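Glucose-6-phosphate isomerase like protein (Thermus thermophilus, PDB 1WIW) probably isomerises phosphorylated sugars, interconverting glucose 6-phosphate or mannose 6-phosphate with fructose 6-phosphate, as in other members of the PGI/PMI family. Local coordinates at residues B[130-142]-B[247-261]. Numbering follows the deposited sequence.
Sequences SVDEALLEERRRL and TGANRLAQVMALWYR
Glu138 reaches from the helix of 130-142 to both ends of segment 247-261. CB lies at the edge of the Tyr260 ring, 3.9 Å from Tyr260 CD2. CG rests against Ala257, and a bend at chi2 (-65°) then brings CD to the edge of the Arg261 guanidinium, in its plane. That group grips the carboxylate side-on in a salt bridge: Arg261 NE donates to Glu138 OE1 at 2.9 Å, and Arg261 NH1 reaches the syn lone pair of Glu138 OE2 at 2.8 Å. The two flat groups are not coplanar, their planes standing 45° apart. The anti lone pair of Glu138 OE2 takes the hydroxyl of Thr247 (OG1 to OE2 2.6 Å), while a water links the same oxygen to Thr247 N; the carboxylate thus bonds to the loop ahead of helix 251-272 as well as to the helix itself. With an alanine here, the Arg261 guanidinium would probably lose the carboxylate that pairs with it, and the Thr247 hydroxyl its acceptor.

The two helices run in the same general direction, crossing at -36° with axes 8.4 Å apart, and the pair joins helix 125-139 to helix 251-272 of the C-terminal SIS domain. Small residues line the close approach: Ala134 CB meets the CB atoms of Ala253 and Ala257, and the CA of Gly248. Beside them Leu135 sets its CG over one face of the Tyr260 ring in a CH-pi contact, 4.1 Å from the centroid; the tyrosine hydroxyl bonds to Leu21 O. Farther along, Val131 sends CG2 against Leu252 CD2 and CG1 against CG of selenomethionine Met256. Asn250, the N-cap of helix 251-272, accepts from Ala253 N through OD1 and donates through ND2 to Ser130 OG at 2.9 Å, a hydroxyl also bonded to Val127 O.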
# COMPACT_ATOMS: atom_id res chain seq x y z
N SER B 130 2.70 -17.43 21.35
CA SER B 130 1.65 -17.87 20.43
C SER B 130 2.13 -17.73 18.97
O SER B 130 1.76 -18.53 18.11
CB SER B 130 0.36 -17.06 20.63
OG SER B 130 0.50 -15.72 20.17
N VAL B 131 2.96 -16.72 18.71
CA VAL B 131 3.50 -16.52 17.37
C VAL B 131 4.47 -17.66 17.04
O VAL B 131 4.38 -18.29 15.99
CB VAL B 131 4.27 -15.18 17.28
CG1 VAL B 131 5.12 -15.14 16.01
CG2 VAL B 131 3.28 -14.02 17.29
N ASP B 132 5.41 -17.92 17.95
CA ASP B 132 6.38 -18.99 17.76
C ASP B 132 5.68 -20.34 17.60
O ASP B 132 6.07 -21.16 16.77
CB ASP B 132 7.33 -19.05 18.96
CG ASP B 132 8.31 -17.89 18.99
OD1 ASP B 132 9.06 -17.77 19.98
OD2 ASP B 132 8.34 -17.10 18.02
N GLU B 133 4.65 -20.58 18.41
CA GLU B 133 3.92 -21.84 18.33
C GLU B 133 3.29 -22.02 16.95
O GLU B 133 3.34 -23.10 16.37
CB GLU B 133 2.83 -21.89 19.42
CG GLU B 133 3.40 -22.12 20.81
CD GLU B 133 2.38 -21.87 21.91
OE1 GLU B 133 2.67 -22.26 23.07
OE2 GLU B 133 1.31 -21.29 21.64
N ALA B 134 2.70 -20.95 16.44
CA ALA B 134 2.07 -20.97 15.12
C ALA B 134 3.10 -21.22 14.02
O ALA B 134 2.86 -22.01 13.10
CB ALA B 134 1.35 -19.65 14.88
N LEU B 135 4.25 -20.55 14.10
CA LEU B 135 5.28 -20.74 13.09
C LEU B 135 5.88 -22.14 13.15
O LEU B 135 6.21 -22.71 12.12
CB LEU B 135 6.37 -19.68 13.22
CG LEU B 135 6.16 -18.43 12.35
CD1 LEU B 135 4.82 -17.77 12.67
CD2 LEU B 135 7.30 -17.44 12.58
N LEU B 136 6.02 -22.69 14.36
CA LEU B 136 6.59 -24.03 14.49
C LEU B 136 5.60 -25.05 13.92
O LEU B 136 6.01 -26.06 13.34
CB LEU B 136 6.90 -24.35 15.95
CG LEU B 136 8.04 -23.57 16.61
CD1 LEU B 136 8.10 -23.94 18.08
CD2 LEU B 136 9.38 -23.89 15.93
N GLU B 137 4.31 -24.79 14.07
CA GLU B 137 3.30 -25.69 13.53
C GLU B 137 3.38 -25.61 12.01
O GLU B 137 3.43 -26.63 11.32
CB GLU B 137 1.90 -25.29 14.03
CG GLU B 137 0.78 -26.20 13.55
CD GLU B 137 -0.43 -26.22 14.49
OE1 GLU B 137 -0.27 -26.62 15.66
OE2 GLU B 137 -1.54 -25.85 14.05
N GLU B 138 3.40 -24.39 11.48
CA GLU B 138 3.48 -24.14 10.04
C GLU B 138 4.68 -24.85 9.43
O GLU B 138 4.56 -25.53 8.42
CB GLU B 138 3.62 -22.64 9.76
CG GLU B 138 2.31 -21.87 9.62
CD GLU B 138 1.51 -22.32 8.41
OE1 GLU B 138 2.11 -22.54 7.34
OE2 GLU B 138 0.27 -22.43 8.53
N ARG B 139 5.83 -24.67 10.07
CA ARG B 139 7.09 -25.25 9.63
C ARG B 139 7.05 -26.75 9.34
O ARG B 139 7.75 -27.24 8.45
CB ARG B 139 8.18 -24.97 10.67
CG ARG B 139 9.49 -25.68 10.40
CD ARG B 139 10.02 -26.36 11.66
NE ARG B 139 11.01 -25.54 12.34
CZ ARG B 139 11.70 -25.94 13.41
NH1 ARG B 139 12.59 -25.13 13.95
NH2 ARG B 139 11.49 -27.14 13.93
N ARG B 140 6.22 -27.48 10.08
CA ARG B 140 6.12 -28.93 9.91
C ARG B 140 5.80 -29.40 8.49
O ARG B 140 6.27 -30.45 8.07
CB ARG B 140 5.05 -29.50 10.85
CG ARG B 140 5.37 -29.33 12.33
CD ARG B 140 4.17 -29.74 13.18
NE ARG B 140 4.32 -29.33 14.57
CZ ARG B 140 3.32 -29.31 15.45
NH1 ARG B 140 3.54 -28.92 16.70
NH2 ARG B 140 2.10 -29.68 15.08
N ARG B 141 5.01 -28.63 7.75
CA ARG B 141 4.63 -29.01 6.40
C ARG B 141 5.23 -28.15 5.29
O ARG B 141 4.90 -28.33 4.12
CB ARG B 141 3.10 -28.98 6.27
CG ARG B 141 2.37 -29.89 7.25
CD ARG B 141 0.86 -29.62 7.26
NE ARG B 141 0.19 -30.04 6.04
CZ ARG B 141 0.06 -31.31 5.66
NH1 ARG B 141 -0.58 -31.60 4.53
NH2 ARG B 141 0.56 -32.28 6.40
N LEU B 142 6.14 -27.25 5.65
CA LEU B 142 6.72 -26.35 4.66
C LEU B 142 8.15 -26.63 4.20
O LEU B 142 8.62 -26.07 3.22
CB LEU B 142 6.65 -24.91 5.17
CG LEU B 142 5.26 -24.39 5.57
CD1 LEU B 142 5.39 -22.97 6.08
CD2 LEU B 142 4.30 -24.46 4.38
N THR B 247 -2.82 -20.10 10.46
CA THR B 247 -2.61 -20.87 11.67
C THR B 247 -2.43 -19.89 12.82
O THR B 247 -1.92 -18.78 12.62
CB THR B 247 -1.33 -21.73 11.52
OG1 THR B 247 -1.49 -22.62 10.41
CG2 THR B 247 -1.08 -22.55 12.80
N GLY B 248 -2.84 -20.28 14.02
CA GLY B 248 -2.70 -19.39 15.17
C GLY B 248 -3.97 -19.24 15.99
O GLY B 248 -5.08 -19.40 15.48
N ALA B 249 -3.79 -18.91 17.27
CA ALA B 249 -4.89 -18.75 18.22
C ALA B 249 -5.35 -17.31 18.43
O ALA B 249 -6.26 -17.06 19.22
CB ALA B 249 -4.49 -19.37 19.57
N ASN B 250 -4.70 -16.37 17.76
CA ASN B 250 -5.09 -14.96 17.88
C ASN B 250 -4.64 -14.24 16.61
O ASN B 250 -3.81 -14.74 15.86
CB ASN B 250 -4.48 -14.32 19.14
CG ASN B 250 -2.96 -14.25 19.10
OD1 ASN B 250 -2.38 -13.54 18.27
ND2 ASN B 250 -2.31 -14.99 20.00
N ARG B 251 -5.21 -13.06 16.38
CA ARG B 251 -4.92 -12.31 15.16
C ARG B 251 -3.45 -12.04 14.86
O ARG B 251 -3.02 -12.19 13.72
CB ARG B 251 -5.70 -10.99 15.18
CG ARG B 251 -7.20 -11.20 15.23
CD ARG B 251 -7.75 -11.85 13.96
NE ARG B 251 -9.19 -12.08 14.06
CZ ARG B 251 -9.75 -13.21 14.48
NH1 ARG B 251 -8.98 -14.24 14.83
NH2 ARG B 251 -11.07 -13.31 14.58
N LEU B 252 -2.67 -11.65 15.87
CA LEU B 252 -1.26 -11.38 15.65
C LEU B 252 -0.52 -12.64 15.21
O LEU B 252 0.30 -12.60 14.29
CB LEU B 252 -0.64 -10.78 16.92
CG LEU B 252 0.73 -10.10 16.78
CD1 LEU B 252 0.96 -9.14 17.94
CD2 LEU B 252 1.82 -11.14 16.72
N ALA B 253 -0.81 -13.77 15.85
CA ALA B 253 -0.17 -15.03 15.51
C ALA B 253 -0.56 -15.44 14.09
O ALA B 253 0.28 -15.88 13.30
CB ALA B 253 -0.58 -16.12 16.49
N GLN B 254 -1.84 -15.29 13.76
CA GLN B 254 -2.34 -15.63 12.44
C GLN B 254 -1.63 -14.81 11.35
O GLN B 254 -1.26 -15.35 10.30
CB GLN B 254 -3.86 -15.39 12.37
CG GLN B 254 -4.67 -16.38 13.20
CD GLN B 254 -6.17 -16.19 13.03
OE1 GLN B 254 -6.71 -15.15 13.39
NE2 GLN B 254 -6.84 -17.19 12.48
N VAL B 255 -1.44 -13.52 11.60
CA VAL B 255 -0.77 -12.67 10.63
C VAL B 255 0.65 -13.18 10.37
O VAL B 255 1.06 -13.35 9.23
CB VAL B 255 -0.71 -11.20 11.11
CG1 VAL B 255 0.30 -10.40 10.27
CG2 VAL B 255 -2.10 -10.57 11.00
N MSE B 256 1.40 -13.42 11.44
CA MSE B 256 2.77 -13.89 11.32
C MSE B 256 2.84 -15.28 10.67
O MSE B 256 3.77 -15.56 9.91
CB MSE B 256 3.42 -13.89 12.70
CG MSE B 256 4.76 -13.15 12.77
SE MSE B 256 4.82 -11.42 11.87
CE MSE B 256 3.51 -10.49 12.94
N ALA B 257 1.87 -16.14 10.96
CA ALA B 257 1.83 -17.47 10.36
C ALA B 257 1.62 -17.34 8.86
O ALA B 257 2.23 -18.07 8.08
CB ALA B 257 0.71 -18.31 10.98
N LEU B 258 0.75 -16.42 8.46
CA LEU B 258 0.49 -16.20 7.04
C LEU B 258 1.78 -15.68 6.41
O LEU B 258 2.20 -16.16 5.36
CB LEU B 258 -0.63 -15.17 6.85
CG LEU B 258 -2.07 -15.65 7.10
CD1 LEU B 258 -3.00 -14.45 7.16
CD2 LEU B 258 -2.51 -16.62 6.00
N TRP B 259 2.38 -14.69 7.05
CA TRP B 259 3.63 -14.10 6.57
C TRP B 259 4.71 -15.19 6.39
O TRP B 259 5.40 -15.22 5.37
CB TRP B 259 4.12 -13.04 7.56
CG TRP B 259 5.45 -12.43 7.23
CD1 TRP B 259 5.69 -11.38 6.39
CD2 TRP B 259 6.72 -12.85 7.72
NE1 TRP B 259 7.04 -11.12 6.33
CE2 TRP B 259 7.70 -12.01 7.14
CE3 TRP B 259 7.14 -13.85 8.61
CZ2 TRP B 259 9.07 -12.15 7.40
CZ3 TRP B 259 8.51 -13.99 8.88
CH2 TRP B 259 9.45 -13.14 8.27
N TYR B 260 4.84 -16.06 7.39
CA TYR B 260 5.84 -17.14 7.35
C TYR B 260 5.58 -18.12 6.20
O TYR B 260 6.51 -18.51 5.49
CB TYR B 260 5.85 -17.89 8.68
CG TYR B 260 6.94 -18.96 8.81
CD1 TYR B 260 8.29 -18.61 8.79
CD2 TYR B 260 6.60 -20.29 9.00
CE1 TYR B 260 9.29 -19.57 8.97
CE2 TYR B 260 7.60 -21.27 9.18
CZ TYR B 260 8.94 -20.90 9.16
OH TYR B 260 9.92 -21.85 9.36
N ARG B 261 4.33 -18.54 6.02
CA ARG B 261 4.02 -19.47 4.94
C ARG B 261 4.30 -18.81 3.58
O ARG B 261 4.67 -19.49 2.62
CB ARG B 261 2.56 -19.91 5.00
CG ARG B 261 2.19 -20.86 3.86
CD ARG B 261 0.72 -21.27 3.89
NE ARG B 261 0.38 -22.06 5.07
CZ ARG B 261 -0.68 -22.86 5.14
NH1 ARG B 261 -0.93 -23.54 6.25
NH2 ARG B 261 -1.48 -22.99 4.08
O HOH W 1 -0.85 -19.48 18.28
O HOH W 2 -1.09 -19.79 8.13